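Long-range contact in PelD (Pseudomonas aeruginosa, PDB 4EU0), which binds cyclic di-GMP as an effector involved in pellicle formation, here as a fragment with a GAF domain and a GGDEF-like domain: residues Ala104-Asp114 with Leu120-Asn132. Numbering follows the deposited sequence.
Sequences AAVCVPLVDTD and LLAVEQMPFFVFN. Unlike the reference sequence in segment 104-114: Ala104 (reference Leu), Ala105 (reference Gln).
Val108 and Leu121 form a hydrogen-bonded pair in an antiparallel beta hairpin of the GAF domain. Val108 N gives to Leu121 O, and Leu121 N gives to Val108 O, each at 2.7 Å. Both bonds are nearly straight, at 171°. The two side chains lie alongside and point the same way, with Val108 CG2 3.8 Å from Leu121 CD2.

Two residues on, Val123 N gives to Val106 O at 2.8 Å. The regular pairing then breaks. Ala105 and Val106 both face Val123, a classic beta bulge. Val123 O takes Ala105 N at 2.8 Å, nearly in line with its C=O, and Ala104 N from well off that line. Val106 N adds a weak bond. Ala104 and Ala105 differ from the reference sequence.

The side chain of Val106 connects the hairpin with the chain beyond Glu124. Its CB is near Met126 CE, but the position of that methyl is doubtful. CG1 lies anti to the backbone N (chi1 -176°), which leaves CG2 beside that N and directed at the later residues. CG2 touches Phe131 CE1 at 3.5 Å, near the plane of the ring and at its edge. It also meets Met126 SD at 3.8 Å. Ala105 O reaches the same ring edge in plane, 3.6 Å from CE1.

Helix 133-150 packs on the face of the sheet that carries Val106 and Val108: Val106 touches Phe136, whose ring meets Phe131 edge-to-face, and Val108 touches Ala143. Within the five-stranded sheet, the hairpin runs between strand 43-48, beside 117-123, and strand 86-87, beside 106-111.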
loop_
_atom_site.group_PDB
_atom_site.type_symbol
_atom_site.label_atom_id
_atom_site.label_comp_id
_atom_site.label_asym_id
_atom_site.label_seq_id
_atom_site.Cartn_x
_atom_site.Cartn_y
_atom_site.Cartn_z
ATOM N N ALA A 104 19.193 18.958 7.466
ATOM C CA ALA A 104 19.591 18.449 8.770
ATOM C C ALA A 104 18.454 18.565 9.791
ATOM O O ALA A 104 18.697 18.646 10.998
ATOM C CB ALA A 104 20.838 19.168 9.250
ATOM N N ALA A 105 17.217 18.566 9.293
ATOM C CA ALA A 105 16.023 18.622 10.137
ATOM C C ALA A 105 15.368 17.250 10.302
ATOM O O ALA A 105 15.093 16.818 11.423
ATOM C CB ALA A 105 15.019 19.617 9.571
ATOM N N VAL A 106 15.093 16.590 9.179
ATOM C CA VAL A 106 14.452 15.271 9.175
ATOM C C VAL A 106 15.074 14.399 8.092
ATOM O O VAL A 106 15.384 14.876 6.991
ATOM C CB VAL A 106 12.913 15.351 8.920
ATOM C CG1 VAL A 106 12.273 13.961 9.014
ATOM C CG2 VAL A 106 12.234 16.268 9.902
ATOM N N CYS A 107 15.269 13.124 8.421
ATOM C CA CYS A 107 15.592 12.106 7.434
ATOM C C CYS A 107 14.489 11.061 7.371
ATOM O O CYS A 107 14.096 10.510 8.402
ATOM C CB CYS A 107 16.915 11.436 7.778
ATOM S SG CYS A 107 18.317 12.411 7.310
ATOM N N VAL A 108 13.991 10.796 6.163
ATOM C CA VAL A 108 12.924 9.807 5.976
ATOM C C VAL A 108 13.384 8.718 4.998
ATOM O O VAL A 108 13.606 8.999 3.818
ATOM C CB VAL A 108 11.588 10.435 5.465
ATOM C CG1 VAL A 108 10.439 9.451 5.640
ATOM C CG2 VAL A 108 11.262 11.737 6.198
ATOM N N PRO A 109 13.530 7.471 5.484
ATOM C CA PRO A 109 13.906 6.417 4.555
ATOM C C PRO A 109 12.670 5.910 3.821
ATOM O O PRO A 109 11.570 5.914 4.386
ATOM C CB PRO A 109 14.455 5.338 5.478
ATOM C CG PRO A 109 13.604 5.464 6.707
ATOM C CD PRO A 109 13.264 6.938 6.834
ATOM N N LEU A 110 12.846 5.504 2.568
ATOM C CA LEU A 110 11.773 4.884 1.807
ATOM C C LEU A 110 12.024 3.383 1.863
ATOM O O LEU A 110 12.976 2.869 1.260
ATOM C CB LEU A 110 11.742 5.408 0.363
ATOM C CG LEU A 110 11.222 6.809 0.035
ATOM C CD1 LEU A 110 12.073 7.955 0.614
ATOM C CD2 LEU A 110 11.142 6.941 -1.472
ATOM N N VAL A 111 11.192 2.699 2.643
ATOM C CA VAL A 111 11.417 1.300 2.994
ATOM C C VAL A 111 10.258 0.451 2.483
ATOM O O VAL A 111 9.099 0.723 2.811
ATOM C CB VAL A 111 11.543 1.114 4.530
ATOM C CG1 VAL A 111 12.003 -0.297 4.871
ATOM C CG2 VAL A 111 12.502 2.130 5.144
ATOM N N ASP A 112 10.571 -0.564 1.680
ATOM C CA ASP A 112 9.539 -1.477 1.186
ATOM C C ASP A 112 9.025 -2.434 2.273
ATOM O O ASP A 112 9.532 -2.438 3.399
ATOM C CB ASP A 112 9.990 -2.215 -0.105
ATOM C CG ASP A 112 11.039 -3.306 0.139
ATOM O OD1 ASP A 112 11.249 -3.757 1.288
ATOM O OD2 ASP A 112 11.671 -3.735 -0.857
ATOM N N THR A 113 8.003 -3.222 1.938
ATOM C CA THR A 113 7.406 -4.151 2.908
ATOM C C THR A 113 8.361 -5.263 3.387
ATOM O O THR A 113 8.061 -5.942 4.363
ATOM C CB THR A 113 6.095 -4.800 2.382
ATOM O OG1 THR A 113 6.353 -5.491 1.150
ATOM C CG2 THR A 113 4.984 -3.751 2.175
ATOM N N ASP A 114 9.497 -5.451 2.714
ATOM C CA ASP A 114 10.489 -6.450 3.139
ATOM C C ASP A 114 11.532 -5.841 4.070
ATOM O O ASP A 114 12.375 -6.549 4.631
ATOM C CB ASP A 114 11.220 -7.048 1.936
ATOM C CG ASP A 114 10.319 -7.867 1.037
ATOM O OD1 ASP A 114 9.369 -8.513 1.527
ATOM O OD2 ASP A 114 10.586 -7.877 -0.178
ATOM N N LEU A 120 16.411 7.633 0.327
ATOM C CA LEU A 120 16.429 8.479 1.509
ATOM C C LEU A 120 15.919 9.876 1.153
ATOM O O LEU A 120 16.369 10.470 0.177
ATOM C CB LEU A 120 17.867 8.533 2.045
ATOM C CG LEU A 120 18.291 9.413 3.221
ATOM C CD1 LEU A 120 19.672 8.978 3.691
ATOM C CD2 LEU A 120 18.340 10.851 2.805
ATOM N N LEU A 121 14.972 10.387 1.938
ATOM C CA LEU A 121 14.590 11.798 1.870
ATOM C C LEU A 121 15.343 12.544 2.968
ATOM O O LEU A 121 15.175 12.231 4.146
ATOM C CB LEU A 121 13.074 11.978 2.067
ATOM C CG LEU A 121 12.544 13.412 2.225
ATOM C CD1 LEU A 121 12.591 14.161 0.909
ATOM C CD2 LEU A 121 11.129 13.430 2.796
ATOM N N ALA A 122 16.179 13.508 2.578
ATOM C CA ALA A 122 16.921 14.339 3.525
ATOM C C ALA A 122 16.371 15.753 3.483
ATOM O O ALA A 122 16.411 16.411 2.444
ATOM C CB ALA A 122 18.415 14.338 3.194
ATOM N N VAL A 123 15.830 16.210 4.607
ATOM C CA VAL A 123 15.205 17.531 4.663
ATOM C C VAL A 123 16.088 18.510 5.423
ATOM O O VAL A 123 16.385 18.301 6.599
ATOM C CB VAL A 123 13.805 17.479 5.306
ATOM C CG1 VAL A 123 13.197 18.879 5.350
ATOM C CG2 VAL A 123 12.890 16.517 4.544
ATOM N N GLU A 124 16.507 19.571 4.734
ATOM C CA GLU A 124 17.297 20.629 5.346
ATOM C C GLU A 124 16.422 21.725 5.949
ATOM O O GLU A 124 16.774 22.306 6.973
ATOM C CB GLU A 124 18.330 21.220 4.375
ATOM C CG GLU A 124 18.139 20.883 2.902
ATOM C CD GLU A 124 18.916 19.645 2.445
ATOM O OE1 GLU A 124 19.589 19.006 3.288
ATOM O OE2 GLU A 124 18.860 19.322 1.230
ATOM N N GLN A 125 15.279 21.991 5.317
ATOM C CA GLN A 125 14.375 23.036 5.791
ATOM C C GLN A 125 12.900 22.716 5.545
ATOM O O GLN A 125 12.475 22.446 4.421
ATOM C CB GLN A 125 14.735 24.387 5.157
ATOM C CG GLN A 125 13.969 25.586 5.733
ATOM C CD GLN A 125 14.130 26.836 4.896
ATOM O OE1 GLN A 125 15.241 27.327 4.696
ATOM N NE2 GLN A 125 13.011 27.374 4.415
ATOM N N MET A 126 12.129 22.758 6.624
ATOM C CA MET A 126 10.673 22.755 6.562
ATOM C C MET A 126 10.203 23.747 7.618
ATOM O O MET A 126 10.905 23.955 8.608
ATOM C CB MET A 126 10.112 21.357 6.843
ATOM C CG MET A 126 10.726 20.692 8.061
ATOM S SD MET A 126 10.148 19.009 8.322
ATOM C CE MET A 126 10.820 18.075 6.972
ATOM N N PRO A 127 9.035 24.384 7.403
ATOM C CA PRO A 127 8.506 25.326 8.389
ATOM C C PRO A 127 8.339 24.673 9.762
ATOM O O PRO A 127 7.913 23.528 9.856
ATOM C CB PRO A 127 7.137 25.713 7.815
ATOM C CG PRO A 127 7.222 25.444 6.368
ATOM C CD PRO A 127 8.205 24.325 6.187
ATOM N N PHE A 128 8.668 25.408 10.819
ATOM C CA PHE A 128 8.610 24.864 12.177
ATOM C C PHE A 128 7.211 24.416 12.578
ATOM O O PHE A 128 7.063 23.462 13.345
ATOM C CB PHE A 128 9.125 25.890 13.179
ATOM C CG PHE A 128 9.273 25.364 14.582
ATOM C CD1 PHE A 128 10.419 24.661 14.961
ATOM C CD2 PHE A 128 8.288 25.607 15.540
ATOM C CE1 PHE A 128 10.569 24.193 16.268
ATOM C CE2 PHE A 128 8.429 25.141 16.847
ATOM C CZ PHE A 128 9.572 24.437 17.215
ATOM N N PHE A 129 6.190 25.096 12.061
ATOM C CA PHE A 129 4.810 24.764 12.425
ATOM C C PHE A 129 4.340 23.392 11.923
ATOM O O PHE A 129 3.321 22.889 12.391
ATOM C CB PHE A 129 3.824 25.882 12.047
ATOM C CG PHE A 129 3.742 26.170 10.571
ATOM C CD1 PHE A 129 2.921 25.416 9.741
ATOM C CD2 PHE A 129 4.465 27.222 10.020
ATOM C CE1 PHE A 129 2.843 25.684 8.376
ATOM C CE2 PHE A 129 4.388 27.501 8.657
ATOM C CZ PHE A 129 3.580 26.730 7.836
ATOM N N VAL A 130 5.077 22.799 10.980
ATOM C CA VAL A 130 4.822 21.412 10.548
ATOM C C VAL A 130 5.917 20.452 11.023
ATOM O O VAL A 130 5.891 19.263 10.712
ATOM C CB VAL A 130 4.617 21.257 9.001
ATOM C CG1 VAL A 130 3.375 22.015 8.538
ATOM C CG2 VAL A 130 5.863 21.681 8.215
ATOM N N PHE A 131 6.885 20.976 11.770
ATOM C CA PHE A 131 7.949 20.156 12.334
ATOM C C PHE A 131 7.403 19.468 13.586
ATOM O O PHE A 131 7.733 19.835 14.720
ATOM C CB PHE A 131 9.188 21.008 12.633
ATOM C CG PHE A 131 10.401 20.208 13.028
ATOM C CD1 PHE A 131 11.072 19.417 12.096
ATOM C CD2 PHE A 131 10.873 20.248 14.330
ATOM C CE1 PHE A 131 12.190 18.682 12.465
ATOM C CE2 PHE A 131 11.993 19.516 14.704
ATOM C CZ PHE A 131 12.651 18.729 13.770
ATOM N N ASN A 132 6.547 18.475 13.354
ATOM C CA ASN A 132 5.841 17.772 14.421
ATOM C C ASN A 132 5.488 16.339 14.042
ATOM O O ASN A 132 5.622 15.945 12.879
ATOM C CB ASN A 132 4.586 18.553 14.857
ATOM C CG ASN A 132 3.551 18.697 13.745
ATOM O OD1 ASN A 132 3.054 17.710 13.213
ATOM N ND2 ASN A 132 3.198 19.938 13.422
#